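Local coordinates for protein kinase A regulatory subunit, putative (Trypanosoma cruzi, PDB 6FTF) that binds 7-cyano-7-deazainosine in its two cyclic nucleotide-binding domains and probably restrains the catalytic subunit of a cAMP-independent protein kinase A, at residues Asp69-Glu74 with Thr123-Thr128. Numbering follows the deposited sequence.
Sequences DDCIME and TVKVCT. With 7CI (7-cyano-7-deazainosine), chain F.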
ATOM      1  N   ASP A  69     -14.033   7.028 -22.969  1.00 13.69           N
ATOM      2  CA  ASP A  69     -14.951   8.140 -22.738  1.00 13.74           C
ATOM      3  C   ASP A  69     -16.204   7.768 -21.941  1.00 13.88           C
ATOM      4  O   ASP A  69     -16.968   8.677 -21.573  1.00 15.89           O
ATOM      5  CB  ASP A  69     -15.348   8.907 -24.013  1.00 14.73           C
ATOM      6  CG  ASP A  69     -14.312   9.932 -24.440  0.55 10.95           C
ATOM      7  OD1 ASP A  69     -13.450  10.326 -23.637  0.74 16.16           O
ATOM      8  OD2 ASP A  69     -14.391  10.378 -25.601  0.61 17.09           O
ATOM      9  N   ASP A  70     -16.427   6.498 -21.613  1.00 13.71           N
ATOM     10  CA  ASP A  70     -17.495   6.179 -20.677  1.00 12.58           C
ATOM     11  C   ASP A  70     -17.152   6.733 -19.302  1.00 12.76           C
ATOM     12  O   ASP A  70     -15.993   6.719 -18.876  1.00 14.07           O
ATOM     13  CB  ASP A  70     -17.635   4.668 -20.504  1.00 13.21           C
ATOM     14  CG  ASP A  70     -18.275   3.974 -21.679  1.00 14.83           C
ATOM     15  OD1 ASP A  70     -18.834   4.640 -22.581  1.00 18.69           O
ATOM     16  OD2 ASP A  70     -18.231   2.716 -21.671  1.00 16.73           O
ATOM     17  N   CYS A  71     -18.172   7.187 -18.588  1.00 13.28           N
ATOM     18  CA  CYS A  71     -18.017   7.573 -17.189  1.00 13.76           C
ATOM     19  C   CYS A  71     -18.447   6.417 -16.298  1.00 15.35           C
ATOM     20  O   CYS A  71     -19.585   5.947 -16.392  1.00 18.01           O
ATOM     21  CB  CYS A  71     -18.846   8.812 -16.863  1.00 16.60           C
ATOM     22  SG  CYS A  71     -18.239  10.287 -17.662  1.00 20.55           S
ATOM     23  N   ILE A  72     -17.523   5.918 -15.479  1.00 12.89           N
ATOM     24  CA  ILE A  72     -17.880   4.911 -14.487  1.00 13.10           C
ATOM     25  C   ILE A  72     -18.832   5.509 -13.458  1.00 12.61           C
ATOM     26  O   ILE A  72     -19.770   4.848 -12.995  1.00 15.21           O
ATOM     27  CB  ILE A  72     -16.608   4.326 -13.839  1.00 13.27           C
ATOM     28  CG1 ILE A  72     -15.745   3.635 -14.897  1.00 14.18           C
ATOM     29  CG2 ILE A  72     -16.965   3.356 -12.721  1.00 14.21           C
ATOM     30  CD1 ILE A  72     -14.396   3.173 -14.419  1.00 17.35           C
ATOM     31  N   MET A  73     -18.588   6.757 -13.069  1.00 12.65           N
ATOM     32  CA  MET A  73     -19.439   7.506 -12.159  1.00 12.75           C
ATOM     33  C   MET A  73     -19.224   8.977 -12.474  1.00 13.99           C
ATOM     34  O   MET A  73     -18.202   9.362 -13.051  1.00 14.03           O
ATOM     35  CB  MET A  73     -19.129   7.178 -10.694  1.00 13.70           C
ATOM     36  CG  MET A  73     -17.698   7.424 -10.277  1.00 13.42           C
ATOM     37  SD  MET A  73     -17.302   6.750  -8.636  1.00 13.15           S
ATOM     38  CE  MET A  73     -17.259   5.007  -9.018  1.00 13.31           C
ATOM     39  N   GLU A  74     -20.208   9.791 -12.106  1.00 14.85           N
ATOM     40  CA  GLU A  74     -20.201  11.214 -12.422  1.00 14.70           C
ATOM     41  C   GLU A  74     -20.452  12.032 -11.170  1.00 13.48           C
ATOM     42  O   GLU A  74     -21.291  11.672 -10.339  1.00 15.18           O
ATOM     43  CB  GLU A  74     -21.262  11.539 -13.476  1.00 17.87           C
ATOM     44  CG  GLU A  74     -21.012  10.854 -14.811  1.00 30.62           C
ATOM     45  CD  GLU A  74     -22.130  11.091 -15.813  1.00 38.77           C
ATOM     46  OE1 GLU A  74     -22.530  12.264 -15.989  1.00 41.05           O
ATOM     47  OE2 GLU A  74     -22.610  10.103 -16.412  1.00 37.25           O
ATOM     48  N   THR A 123     -15.884  13.005 -11.269  1.00 13.71           N
ATOM     49  CA  THR A 123     -16.194  12.146 -12.396  1.00 14.29           C
ATOM     50  C   THR A 123     -15.018  11.232 -12.706  1.00 13.83           C
ATOM     51  O   THR A 123     -13.855  11.635 -12.629  1.00 14.75           O
ATOM     52  CB  THR A 123     -16.564  13.016 -13.590  1.00 15.21           C
ATOM     53  OG1 THR A 123     -17.799  13.657 -13.286  1.00 17.17           O
ATOM     54  CG2 THR A 123     -16.720  12.199 -14.865  1.00 16.21           C
ATOM     55  N   VAL A 124     -15.336   9.984 -13.039  1.00 12.99           N
ATOM     56  CA  VAL A 124     -14.348   8.968 -13.386  1.00 11.44           C
ATOM     57  C   VAL A 124     -14.595   8.578 -14.832  1.00 11.29           C
ATOM     58  O   VAL A 124     -15.632   7.983 -15.139  1.00 13.39           O
ATOM     59  CB  VAL A 124     -14.465   7.750 -12.466  1.00 12.10           C
ATOM     60  CG1 VAL A 124     -13.446   6.719 -12.874  1.00 12.13           C
ATOM     61  CG2 VAL A 124     -14.308   8.161 -10.999  1.00 12.96           C
ATOM     62  N   LYS A 125     -13.656   8.901 -15.715  1.00 12.01           N
ATOM     63  CA  LYS A 125     -13.879   8.791 -17.158  1.00 11.75           C
ATOM     64  C   LYS A 125     -12.779   7.946 -17.785  1.00 11.87           C
ATOM     65  O   LYS A 125     -11.596   8.267 -17.655  1.00 13.80           O
ATOM     66  CB  LYS A 125     -13.931  10.182 -17.795  1.00 14.26           C
ATOM     67  CG  LYS A 125     -14.445  10.208 -19.223  1.00 16.62           C
ATOM     68  CD  LYS A 125     -14.650  11.637 -19.655  1.00 16.13           C
ATOM     69  CE  LYS A 125     -15.206  11.726 -21.066  1.00 27.69           C
ATOM     70  NZ  LYS A 125     -15.703  13.097 -21.367  1.00 38.68           N
ATOM     71  N   VAL A 126     -13.170   6.868 -18.476  1.00 11.75           N
ATOM     72  CA  VAL A 126     -12.201   5.918 -19.017  1.00 11.19           C
ATOM     73  C   VAL A 126     -11.372   6.580 -20.111  1.00 12.44           C
ATOM     74  O   VAL A 126     -11.908   7.265 -20.992  1.00 13.10           O
ATOM     75  CB  VAL A 126     -12.951   4.685 -19.547  1.00 11.15           C
ATOM     76  CG1 VAL A 126     -11.996   3.728 -20.229  1.00 12.50           C
ATOM     77  CG2 VAL A 126     -13.698   4.007 -18.424  1.00 12.31           C
ATOM     78  N   CYS A 127     -10.060   6.358 -20.083  1.00 12.23           N
ATOM     79  CA  CYS A 127      -9.187   6.998 -21.056  1.00 14.25           C
ATOM     80  C   CYS A 127      -8.322   6.021 -21.830  1.00 16.57           C
ATOM     81  O   CYS A 127      -7.497   6.459 -22.644  1.00 21.41           O
ATOM     82  CB  CYS A 127      -8.324   8.093 -20.409  1.00 15.73           C
ATOM     83  SG  CYS A 127      -7.250   7.546 -19.086  1.00 17.26           S
ATOM     84  N   THR A 128      -8.513   4.725 -21.642  1.00 14.95           N
ATOM     85  CA  THR A 128      -7.982   3.705 -22.533  1.00 14.07           C
ATOM     86  C   THR A 128      -9.108   3.214 -23.433  1.00 12.84           C
ATOM     87  O   THR A 128     -10.267   3.589 -23.269  1.00 13.76           O
ATOM     88  CB  THR A 128      -7.395   2.558 -21.711  1.00 13.23           C
ATOM     89  OG1 THR A 128      -8.309   2.190 -20.667  1.00 12.96           O
ATOM     90  CG2 THR A 128      -6.082   2.983 -21.080  1.00 15.42           C
TER
HETATM   91  C1  7CI F 605     -11.464   9.100  -6.963  1.00 11.60           C
HETATM   92  N1  7CI F 605     -10.975  10.424  -6.466  1.00 11.23           N
HETATM   93  O1  7CI F 605     -12.625   9.317  -7.749  1.00 10.93           O
HETATM   94  C2  7CI F 605      -9.686  10.763  -6.388  1.00 11.02           C
HETATM   95  N2  7CI F 605      -8.570  10.044  -6.666  1.00 12.11           N
HETATM   96  O2  7CI F 605     -11.604   6.901  -6.213  1.00 11.22           O
HETATM   97  C3  7CI F 605      -7.375  10.628  -6.469  1.00 11.97           C
HETATM   98  N3  7CI F 605      -7.289  11.944  -5.998  1.00 13.86           N
HETATM   99  O3  7CI F 605     -13.941   7.366  -5.132  1.00 10.94           O
HETATM  100  C4  7CI F 605      -8.399  12.674  -5.711  1.00 13.00           C
HETATM  101  N4  7CI F 605     -11.853  14.871  -4.888  1.00 23.08           N
HETATM  102  C5  7CI F 605      -9.660  12.107  -5.897  1.00 12.99           C
HETATM  103  O5  7CI F 605      -8.225  13.851  -5.279  1.00 18.63           O
HETATM  104  C6  7CI F 605     -11.024  12.559  -5.719  1.00 13.23           C
HETATM  105  C7  7CI F 605     -11.789  11.452  -6.115  1.00 12.93           C
HETATM  106  C8  7CI F 605     -11.476  13.824  -5.265  1.00 17.72           C
HETATM  107  C9  7CI F 605     -11.860   8.205  -5.881  1.00 10.24           C
HETATM  108  C10 7CI F 605     -13.266   8.472  -5.742  1.00 10.19           C
HETATM  109  C11 7CI F 605     -13.711   8.616  -7.183  1.00 10.57           C
HETATM  110  C12 7CI F 605     -15.063   9.443  -7.358  1.00 11.42           C
HETATM  111  O4  7CI F 605     -15.001  10.635  -6.604  1.00 11.79           O
HETATM  112  O   HOH W   1     -11.549   9.851 -21.841  1.00 18.48           O
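Residues 69-74 and 123-128 form an antiparallel edge pairing in the first cyclic nucleotide-binding domain, a cupin-type beta roll, with the nucleoside bound beside one end. Cys71 and Lys125 make a non-hydrogen-bonded pair, and four backbone bonds flank them. Two are nearly straight at the hydrogen: Val126 N to Asp70 O, and Val124 N to Met73 O at 176°. Ile72 N to Val124 O is short, 2.8 Å, yet bent to 134°, in keeping with the corner the chain turns at Ile72. Asp69 N reaches Val126 O at 2.9 Å, and a bridging water donates to that same oxygen and to Asp69 OD1, so Val126 O accepts two bonds.

On the face that carries Cys71 and Lys125, Cys71 SG lies 3.7 Å from Thr123 CG2. The extended Lys125 chain runs past Asp69, but Lys125 NZ stays 4.2 Å from Asp69 OD1, too far for a salt bridge.

Met73 and Val124 share the other face. Met73 CG sits between its backbone N and carbonyl carbon (chi1 58°), which sets it 3.5 Å from Val124 CG2; the chain then bends at chi3, and Met73 SD lies 3.7 Å from C12 of the nucleoside. Val124 CG2 faces the ribose ring oxygen O1. At the corner, Val124 CG1 meets Ile72 CD1, so one valine packs against both Ile72 and the ligand. Ile72 CG1 also approaches Val126 CG2, the two side chains crossing at about a right angle.

Strand 71-73 is outermost in its sheet; strand 123-126 lies between it and strand 91-95, bonded to the latter through Thr123 with Ile94 and Lys125 with Asp92. Ile72 and Val126 touch Phe66 of strand 62-67, and Ile72 and Met73 touch Tyr84 of strand 82-86, joining this edge to the facing sheet.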